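Local atomic coordinates of porphyranase B (Zobellia galactanivorans, PDB entry 3JUU), a protein that cleaves the sulfated red-algal polysaccharide porphyran at the beta-1,4 linkages between D-galactose and L-galactose-6-sulfate, releasing mostly a disaccharide. Residues 28-33 against 272-277; 185-190 against 227-232. One frame throughout, in Å; residues are numbered along the deposited sequence.

Contact 1: 28-33 against 272-277; sequences KLIENM and SWQLVD
Lys28 and Gln274 face each other as an antiparallel hydrogen-bonded pair, and their backbones set the register of the whole contact. Lys28 N gives its hydrogen to Gln274 O at 2.8 Å, and Gln274 N returns a bond to Lys28 O at 2.9 Å. A third backbone bond, Ile30 N to Ser272 O at 2.7 Å, is almost straight at the hydrogen (174°). Where segment 28-33 then turns, with Met33 N bonded to Ile30 O, a side chain takes over: Ser272 OG donates to Met33 O at 2.7 Å, approaching from above the carbonyl plane, 44° out of it.

Apolar contacts add to these bonds. Leu29 and Trp273 form the non-hydrogen-bonded pair, and Leu29 CD1 stands over the centre of the indole six-membered ring, 3.7 Å from its centroid, a CH-pi contact. The leucine's CG is turned anti to the backbone N (chi1 -163°), and from there CD1 can reach the ring while also meeting Ser272 O. Were the indole of Trp273 exchanged for an alanine, Leu29 CD1 would probably lose the ring it rests on, and the carboxylate of Glu111 the hydrogen-bond donor it has in Trp273 NE1. On the side of Gln274, Ile30 CD1 lies 3.8 Å from Gln274 CG. Separately, Met33 CB packs against the CB of Ser272.

The pairing joins the first strand, 26-29, to the last, 264-276. Strand 108-115 adjoins strand 264-276 and adds Tyr109 against Trp273 and Tyr110 against Met33 and Ser272; Leu238 of strand 237-242 touches Met33 and Ser272 as well.

Contact 2: 185-190 against 227-232; sequences GSSKGK and TPPADF
The loop between strands 221-226 and 237-242 folds back against strand 185-192 near the surface of the molecule, so that a proline meets the strand's backbone. Pro229 does most of the touching. Its CG comes to 3.3 Å from Gly185 O, and its CB lies 3.8 Å from the same oxygen; CG and CB therefore rest against the Gly185 peptide group instead of a side chain. Glycine suits this place because the backbone angles of Gly185 (155/-167°) would press a CB against the preceding carbonyl oxygen.

In the jelly-roll beta-sandwich of glycoside hydrolase family 16, strand 185-192 pairs with strand 166-174, and the loop lies along that pair: Pro229 also touches Thr171, and Ala230 touches Ser173. Backbone bonds from Gly185 to Ser173 and from Ser187 to Thr171 fix the strand that receives the proline.

Beside the proline, a water also links the two segments. It donates a hydrogen bond to Thr227 O at 2.8 Å and is bonded to Ser187 OG at 2.9 Å, bridging the loop and the break in strand 185-192. With chi1 at -71°, Ser187 OG lies anti to its own carbonyl carbon, which directs the hydroxyl to this water. Ser186, one residue earlier, points away from the loop, and its OG is hydrogen-bonded to His172 ND1. Within the loop itself, Pro228 turns from the strand and sets CB over the centre of the Phe232 ring, 3.7 Å above its plane, with Ile214 touching both residues.

Two ways of joining distant parts of a beta-sandwich are illustrated here. Contact 1 pairs the first and last strands, its segments 239 residues apart, chiefly through backbone hydrogen bonds; contact 2, between segments only 37 residues apart and lying within the span that contact 1 encloses, relies on proline packing and a bridging water. Their centres are 23 Å apart and their nearest atoms about 13 Å, so they do not touch. They also differ in their relation to catalysis: contact 1 lies away from the known sites, whereas in contact 2 the side chain of Ser186 is about 8 Å from that of Glu143, the probable nucleophile, and about 9 Å from that of Glu148, the probable proton donor.

Contact 1: 28-33 against 272-277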
ATOM      1  N   LYS A  28       8.677 -16.511 -10.220  1.00 17.19           N
ATOM      2  CA  LYS A  28       9.725 -15.769 -10.904  1.00 19.83           C
ATOM      3  C   LYS A  28       9.634 -14.262 -10.553  1.00 17.83           C
ATOM      4  O   LYS A  28       8.584 -13.632 -10.801  1.00 17.43           O
ATOM      5  CB  LYS A  28       9.557 -15.974 -12.435  1.00 19.43           C
ATOM      6  CG  LYS A  28      10.586 -15.184 -13.313  1.00 27.62           C
ATOM      7  CD  LYS A  28      10.378 -15.455 -14.824  1.00 34.70           C
ATOM      8  CE  LYS A  28      11.067 -14.428 -15.733  1.00 40.06           C
ATOM      9  NZ  LYS A  28      10.195 -14.275 -16.961  1.00 44.12           N
ATOM     10  N   LEU A  29      10.736 -13.723 -10.046  1.00 17.53           N
ATOM     11  CA  LEU A  29      10.800 -12.279  -9.699  1.00 17.09           C
ATOM     12  C   LEU A  29      10.510 -11.398 -10.853  1.00 18.14           C
ATOM     13  O   LEU A  29      11.059 -11.594 -11.976  1.00 18.69           O
ATOM     14  CB  LEU A  29      12.145 -11.920  -9.053  1.00 17.93           C
ATOM     15  CG  LEU A  29      12.072 -10.553  -8.309  1.00 15.22           C
ATOM     16  CD1 LEU A  29      11.351 -10.775  -6.981  1.00 13.78           C
ATOM     17  CD2 LEU A  29      13.534 -10.100  -8.011  1.00 17.01           C
ATOM     18  N   ILE A  30       9.584 -10.454 -10.651  1.00 16.18           N
ATOM     19  CA  ILE A  30       9.321  -9.426 -11.654  1.00 16.33           C
ATOM     20  C   ILE A  30      10.295  -8.263 -11.282  1.00 16.48           C
ATOM     21  O   ILE A  30      10.052  -7.479 -10.339  1.00 14.86           O
ATOM     22  CB  ILE A  30       7.885  -8.931 -11.641  1.00 16.19           C
ATOM     23  CG1 ILE A  30       6.913 -10.108 -11.912  1.00 19.12           C
ATOM     24  CG2 ILE A  30       7.652  -7.740 -12.639  1.00 17.32           C
ATOM     25  CD1 ILE A  30       5.502  -9.706 -11.478  1.00 22.99           C
ATOM     26  N   GLU A  31      11.392  -8.174 -12.027  1.00 16.28           N
ATOM     27  CA  GLU A  31      12.507  -7.293 -11.655  1.00 17.27           C
ATOM     28  C   GLU A  31      12.073  -5.842 -11.607  1.00 14.70           C
ATOM     29  O   GLU A  31      12.406  -5.127 -10.669  1.00 16.03           O
ATOM     30  CB  GLU A  31      13.658  -7.379 -12.699  1.00 19.27           C
ATOM     31  CG  GLU A  31      14.205  -8.726 -12.815  1.00 27.23           C
ATOM     32  CD  GLU A  31      14.940  -9.088 -11.588  1.00 35.52           C
ATOM     33  OE1 GLU A  31      15.542  -8.179 -10.961  1.00 41.69           O
ATOM     34  OE2 GLU A  31      14.892 -10.272 -11.217  1.00 43.17           O
ATOM     35  N   ASN A  32      11.329  -5.385 -12.592  1.00 15.20           N
ATOM     36  CA  ASN A  32      10.972  -3.964 -12.620  1.00 17.16           C
ATOM     37  C   ASN A  32       9.865  -3.499 -11.626  1.00 16.66           C
ATOM     38  O   ASN A  32       9.429  -2.331 -11.628  1.00 17.90           O
ATOM     39  CB  ASN A  32      10.677  -3.502 -14.062  1.00 18.10           C
ATOM     40  CG  ASN A  32       9.382  -4.076 -14.627  1.00 20.01           C
ATOM     41  OD1 ASN A  32       8.515  -4.651 -13.915  1.00 16.72           O
ATOM     42  ND2 ASN A  32       9.221  -3.883 -15.922  1.00 19.21           N
ATOM     43  N   MET A  33       9.372  -4.460 -10.810  1.00 17.27           N
ATOM     44  CA  MET A  33       8.413  -4.156  -9.716  1.00 14.51           C
ATOM     45  C   MET A  33       8.924  -4.669  -8.391  1.00 13.38           C
ATOM     46  O   MET A  33       8.138  -4.842  -7.420  1.00 13.18           O
ATOM     47  CB  MET A  33       7.032  -4.747 -10.029  1.00 14.92           C
ATOM     48  CG  MET A  33       6.427  -4.139 -11.274  1.00 13.78           C
ATOM     49  SD  MET A  33       4.784  -4.803 -11.658  1.00 13.58           S
ATOM     50  CE  MET A  33       3.833  -3.930 -10.380  1.00 12.66           C
ATOM     51  N   SER A 272       7.851  -8.656  -6.182  1.00 11.29           N
ATOM     52  CA  SER A 272       6.698  -8.950  -7.015  1.00 12.09           C
ATOM     53  C   SER A 272       7.066 -10.153  -7.899  1.00 13.23           C
ATOM     54  O   SER A 272       8.222 -10.269  -8.343  1.00 12.63           O
ATOM     55  CB  SER A 272       6.456  -7.730  -7.861  1.00 11.81           C
ATOM     56  OG  SER A 272       6.142  -6.605  -7.047  1.00 12.16           O
ATOM     57  N   TRP A 273       6.122 -11.059  -8.100  1.00 13.65           N
ATOM     58  CA  TRP A 273       6.432 -12.381  -8.699  1.00 12.77           C
ATOM     59  C   TRP A 273       5.301 -12.799  -9.599  1.00 15.82           C
ATOM     60  O   TRP A 273       4.134 -12.476  -9.345  1.00 13.74           O
ATOM     61  CB  TRP A 273       6.565 -13.471  -7.603  1.00 13.68           C
ATOM     62  CG  TRP A 273       7.433 -13.165  -6.383  1.00 14.16           C
ATOM     63  CD1 TRP A 273       7.089 -12.411  -5.237  1.00 10.31           C
ATOM     64  CD2 TRP A 273       8.748 -13.641  -6.145  1.00 11.53           C
ATOM     65  NE1 TRP A 273       8.134 -12.391  -4.350  1.00 12.96           N
ATOM     66  CE2 TRP A 273       9.160 -13.150  -4.870  1.00 15.01           C
ATOM     67  CE3 TRP A 273       9.653 -14.447  -6.913  1.00 15.80           C
ATOM     68  CZ2 TRP A 273      10.428 -13.437  -4.321  1.00 15.50           C
ATOM     69  CZ3 TRP A 273      10.908 -14.713  -6.374  1.00 16.60           C
ATOM     70  CH2 TRP A 273      11.285 -14.224  -5.086  1.00 16.73           C
ATOM     71  N   GLN A 274       5.659 -13.506 -10.674  1.00 15.11           N
ATOM     72  CA  GLN A 274       4.707 -14.223 -11.519  1.00 17.63           C
ATOM     73  C   GLN A 274       4.880 -15.740 -11.251  1.00 17.52           C
ATOM     74  O   GLN A 274       5.991 -16.224 -10.927  1.00 15.95           O
ATOM     75  CB  GLN A 274       5.063 -14.017 -12.980  1.00 18.43           C
ATOM     76  CG  GLN A 274       4.658 -12.725 -13.583  1.00 28.02           C
ATOM     77  CD  GLN A 274       5.212 -12.601 -15.018  1.00 37.19           C
ATOM     78  OE1 GLN A 274       6.112 -13.355 -15.405  1.00 39.65           O
ATOM     79  NE2 GLN A 274       4.645 -11.689 -15.812  1.00 41.44           N
ATOM     80  N   LEU A 275       3.772 -16.465 -11.379  1.00 17.85           N
ATOM     81  CA  LEU A 275       3.769 -17.880 -11.215  1.00 19.83           C
ATOM     82  C   LEU A 275       3.813 -18.442 -12.634  1.00 21.38           C
ATOM     83  O   LEU A 275       2.956 -18.114 -13.468  1.00 22.12           O
ATOM     84  CB  LEU A 275       2.454 -18.291 -10.543  1.00 21.40           C
ATOM     85  CG  LEU A 275       2.468 -19.751 -10.094  1.00 16.84           C
ATOM     86  CD1 LEU A 275       3.528 -20.139  -9.112  1.00 21.83           C
ATOM     87  CD2 LEU A 275       1.019 -20.007  -9.527  1.00 22.53           C
ATOM     88  N   VAL A 276       4.859 -19.211 -12.915  1.00 23.00           N
ATOM     89  CA  VAL A 276       5.054 -19.738 -14.290  1.00 24.38           C
ATOM     90  C   VAL A 276       5.184 -21.272 -14.257  1.00 26.52           C
ATOM     91  O   VAL A 276       5.616 -21.853 -13.238  1.00 22.82           O
ATOM     92  CB  VAL A 276       6.272 -19.112 -15.010  1.00 25.34           C
ATOM     93  CG1 VAL A 276       6.034 -17.488 -15.257  1.00 23.57           C
ATOM     94  CG2 VAL A 276       7.598 -19.427 -14.265  1.00 22.58           C
ATOM     95  N   ASP A 277       4.811 -21.886 -15.388  1.00 30.57           N
ATOM     96  CA  ASP A 277       4.841 -23.371 -15.578  1.00 34.90           C
ATOM     97  C   ASP A 277       6.212 -23.878 -16.011  1.00 35.45           C
ATOM     98  O   ASP A 277       7.099 -24.053 -15.145  1.00 37.13           O
ATOM     99  CB  ASP A 277       3.694 -23.834 -16.525  1.00 35.53           C
ATOM    100  CG  ASP A 277       2.297 -23.512 -15.961  1.00 43.06           C
ATOM    101  OD1 ASP A 277       2.108 -22.501 -15.201  1.00 51.75           O
ATOM    102  OD2 ASP A 277       1.345 -24.262 -16.270  1.00 51.63           O
TER

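Contact 2: 185-190 against 227-232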
ATOM      1  N   GLY A 185     -18.234  -1.368  -5.473  1.00 16.00           N
ATOM      2  CA  GLY A 185     -18.388  -1.778  -4.063  1.00 13.36           C
ATOM      3  C   GLY A 185     -17.016  -2.163  -3.530  1.00 13.38           C
ATOM      4  O   GLY A 185     -16.023  -1.870  -4.169  1.00 11.35           O
ATOM      5  N   SER A 186     -16.993  -2.806  -2.353  1.00 11.68           N
ATOM      6  CA  SER A 186     -15.751  -3.097  -1.642  1.00 12.97           C
ATOM      7  C   SER A 186     -15.869  -4.478  -1.019  1.00 14.72           C
ATOM      8  O   SER A 186     -16.934  -4.813  -0.432  1.00 16.26           O
ATOM      9  CB  SER A 186     -15.593  -2.103  -0.454  1.00 12.33           C
ATOM     10  OG  SER A 186     -15.353  -0.850  -1.088  1.00 22.72           O
ATOM     11  N   SER A 187     -14.774  -5.233  -1.007  1.00 13.61           N
ATOM     12  CA  SER A 187     -14.782  -6.481  -0.222  1.00 12.74           C
ATOM     13  C   SER A 187     -13.547  -6.528   0.608  1.00 11.60           C
ATOM     14  O   SER A 187     -12.476  -6.632   0.048  1.00 10.56           O
ATOM     15  CB  SER A 187     -14.820  -7.712  -1.094  1.00 15.25           C
ATOM     16  OG  SER A 187     -16.102  -7.847  -1.712  1.00 19.63           O
ATOM     17  N   LYS A 188     -13.720  -6.516   1.916  1.00 11.16           N
ATOM     18  CA  LYS A 188     -12.617  -6.307   2.873  1.00 14.27           C
ATOM     19  C   LYS A 188     -12.139  -7.615   3.433  1.00 14.53           C
ATOM     20  O   LYS A 188     -12.858  -8.644   3.393  1.00 11.98           O
ATOM     21  CB  LYS A 188     -13.099  -5.491   4.104  1.00 16.03           C
ATOM     22  CG  LYS A 188     -13.767  -4.213   3.843  1.00 22.89           C
ATOM     23  CD  LYS A 188     -14.239  -3.503   5.174  1.00 30.04           C
ATOM     24  CE  LYS A 188     -15.739  -3.862   5.502  1.00 36.83           C
ATOM     25  NZ  LYS A 188     -16.038  -3.882   7.002  1.00 39.22           N
ATOM     26  N   GLY A 189     -10.914  -7.572   3.987  1.00 13.90           N
ATOM     27  CA  GLY A 189     -10.409  -8.694   4.858  1.00 14.64           C
ATOM     28  C   GLY A 189      -9.731  -8.073   6.078  1.00 14.43           C
ATOM     29  O   GLY A 189      -9.252  -6.919   6.020  1.00 12.75           O
ATOM     30  N   LYS A 190      -9.765  -8.774   7.224  1.00 12.81           N
ATOM     31  CA  LYS A 190      -9.108  -8.239   8.415  1.00 13.79           C
ATOM     32  C   LYS A 190      -8.474  -9.455   9.117  1.00 14.18           C
ATOM     33  O   LYS A 190      -9.134 -10.506   9.207  1.00 12.13           O
ATOM     34  CB  LYS A 190     -10.130  -7.603   9.366  1.00 15.59           C
ATOM     35  CG  LYS A 190      -9.561  -7.059  10.673  1.00 18.10           C
ATOM     36  CD  LYS A 190     -10.646  -6.661  11.721  1.00 25.64           C
ATOM     37  CE  LYS A 190     -11.523  -5.590  11.106  1.00 32.44           C
ATOM     38  NZ  LYS A 190     -12.484  -5.082  12.129  1.00 37.21           N
ATOM     39  N   THR A 227     -13.336 -12.561  -3.026  1.00 10.26           N
ATOM     40  CA  THR A 227     -13.736 -12.348  -4.366  1.00 10.02           C
ATOM     41  C   THR A 227     -13.908 -10.853  -4.491  1.00  9.88           C
ATOM     42  O   THR A 227     -14.716 -10.270  -3.801  1.00 11.19           O
ATOM     43  CB  THR A 227     -15.113 -13.037  -4.619  1.00 10.15           C
ATOM     44  OG1 THR A 227     -14.899 -14.461  -4.470  1.00 10.83           O
ATOM     45  CG2 THR A 227     -15.616 -12.747  -6.016  1.00 12.36           C
ATOM     46  N   PRO A 228     -13.185 -10.231  -5.422  1.00 10.88           N
ATOM     47  CA  PRO A 228     -13.360  -8.790  -5.517  1.00 11.18           C
ATOM     48  C   PRO A 228     -14.721  -8.405  -6.063  1.00 10.44           C
ATOM     49  O   PRO A 228     -15.400  -9.239  -6.744  1.00 10.50           O
ATOM     50  CB  PRO A 228     -12.174  -8.384  -6.455  1.00 10.60           C
ATOM     51  CG  PRO A 228     -11.984  -9.515  -7.389  1.00 10.64           C
ATOM     52  CD  PRO A 228     -12.257 -10.767  -6.445  1.00 10.65           C
ATOM     53  N   PRO A 229     -15.136  -7.142  -5.849  1.00 11.05           N
ATOM     54  CA  PRO A 229     -16.488  -6.681  -6.276  1.00 12.54           C
ATOM     55  C   PRO A 229     -16.686  -6.627  -7.795  1.00 13.41           C
ATOM     56  O   PRO A 229     -17.834  -6.696  -8.236  1.00 14.45           O
ATOM     57  CB  PRO A 229     -16.650  -5.311  -5.602  1.00 13.62           C
ATOM     58  CG  PRO A 229     -15.295  -4.957  -5.115  1.00 14.56           C
ATOM     59  CD  PRO A 229     -14.350  -6.082  -5.190  1.00 10.26           C
ATOM     60  N   ALA A 230     -15.596  -6.618  -8.563  1.00 13.11           N
ATOM     61  CA  ALA A 230     -15.672  -6.650 -10.052  1.00 13.88           C
ATOM     62  C   ALA A 230     -14.441  -7.376 -10.508  1.00 12.91           C
ATOM     63  O   ALA A 230     -13.464  -7.541  -9.736  1.00 13.34           O
ATOM     64  CB  ALA A 230     -15.724  -5.198 -10.641  1.00 11.98           C
ATOM     65  N   ASP A 231     -14.422  -7.841 -11.763  1.00 11.86           N
ATOM     66  CA  ASP A 231     -13.196  -8.505 -12.260  1.00 10.89           C
ATOM     67  C   ASP A 231     -11.912  -7.622 -12.116  1.00 11.67           C
ATOM     68  O   ASP A 231     -11.838  -6.477 -12.597  1.00 12.02           O
ATOM     69  CB  ASP A 231     -13.319  -8.748 -13.732  1.00 10.82           C
ATOM     70  CG  ASP A 231     -14.345  -9.830 -14.090  1.00 19.13           C
ATOM     71  OD1 ASP A 231     -14.647 -10.674 -13.212  1.00 17.64           O
ATOM     72  OD2 ASP A 231     -14.807  -9.786 -15.277  1.00 21.01           O
ATOM     73  N   PHE A 232     -10.891  -8.175 -11.492  1.00  9.92           N
ATOM     74  CA  PHE A 232      -9.572  -7.503 -11.422  1.00 10.62           C
ATOM     75  C   PHE A 232      -8.692  -8.072 -12.549  1.00 10.60           C
ATOM     76  O   PHE A 232      -7.784  -8.847 -12.279  1.00 10.64           O
ATOM     77  CB  PHE A 232      -8.965  -7.733 -10.031  1.00 10.34           C
ATOM     78  CG  PHE A 232      -9.486  -6.756  -8.952  1.00 12.65           C
ATOM     79  CD1 PHE A 232     -10.691  -6.042  -9.118  1.00  8.58           C
ATOM     80  CD2 PHE A 232      -8.742  -6.544  -7.787  1.00 10.81           C
ATOM     81  CE1 PHE A 232     -11.203  -5.144  -8.126  1.00  8.93           C
ATOM     82  CE2 PHE A 232      -9.248  -5.614  -6.782  1.00 10.82           C
ATOM     83  CZ  PHE A 232     -10.460  -4.868  -6.986  1.00  8.58           C
TER
HETATM   84  O   HOH W   1     -17.293 -10.256  -2.802  1.00 14.66           O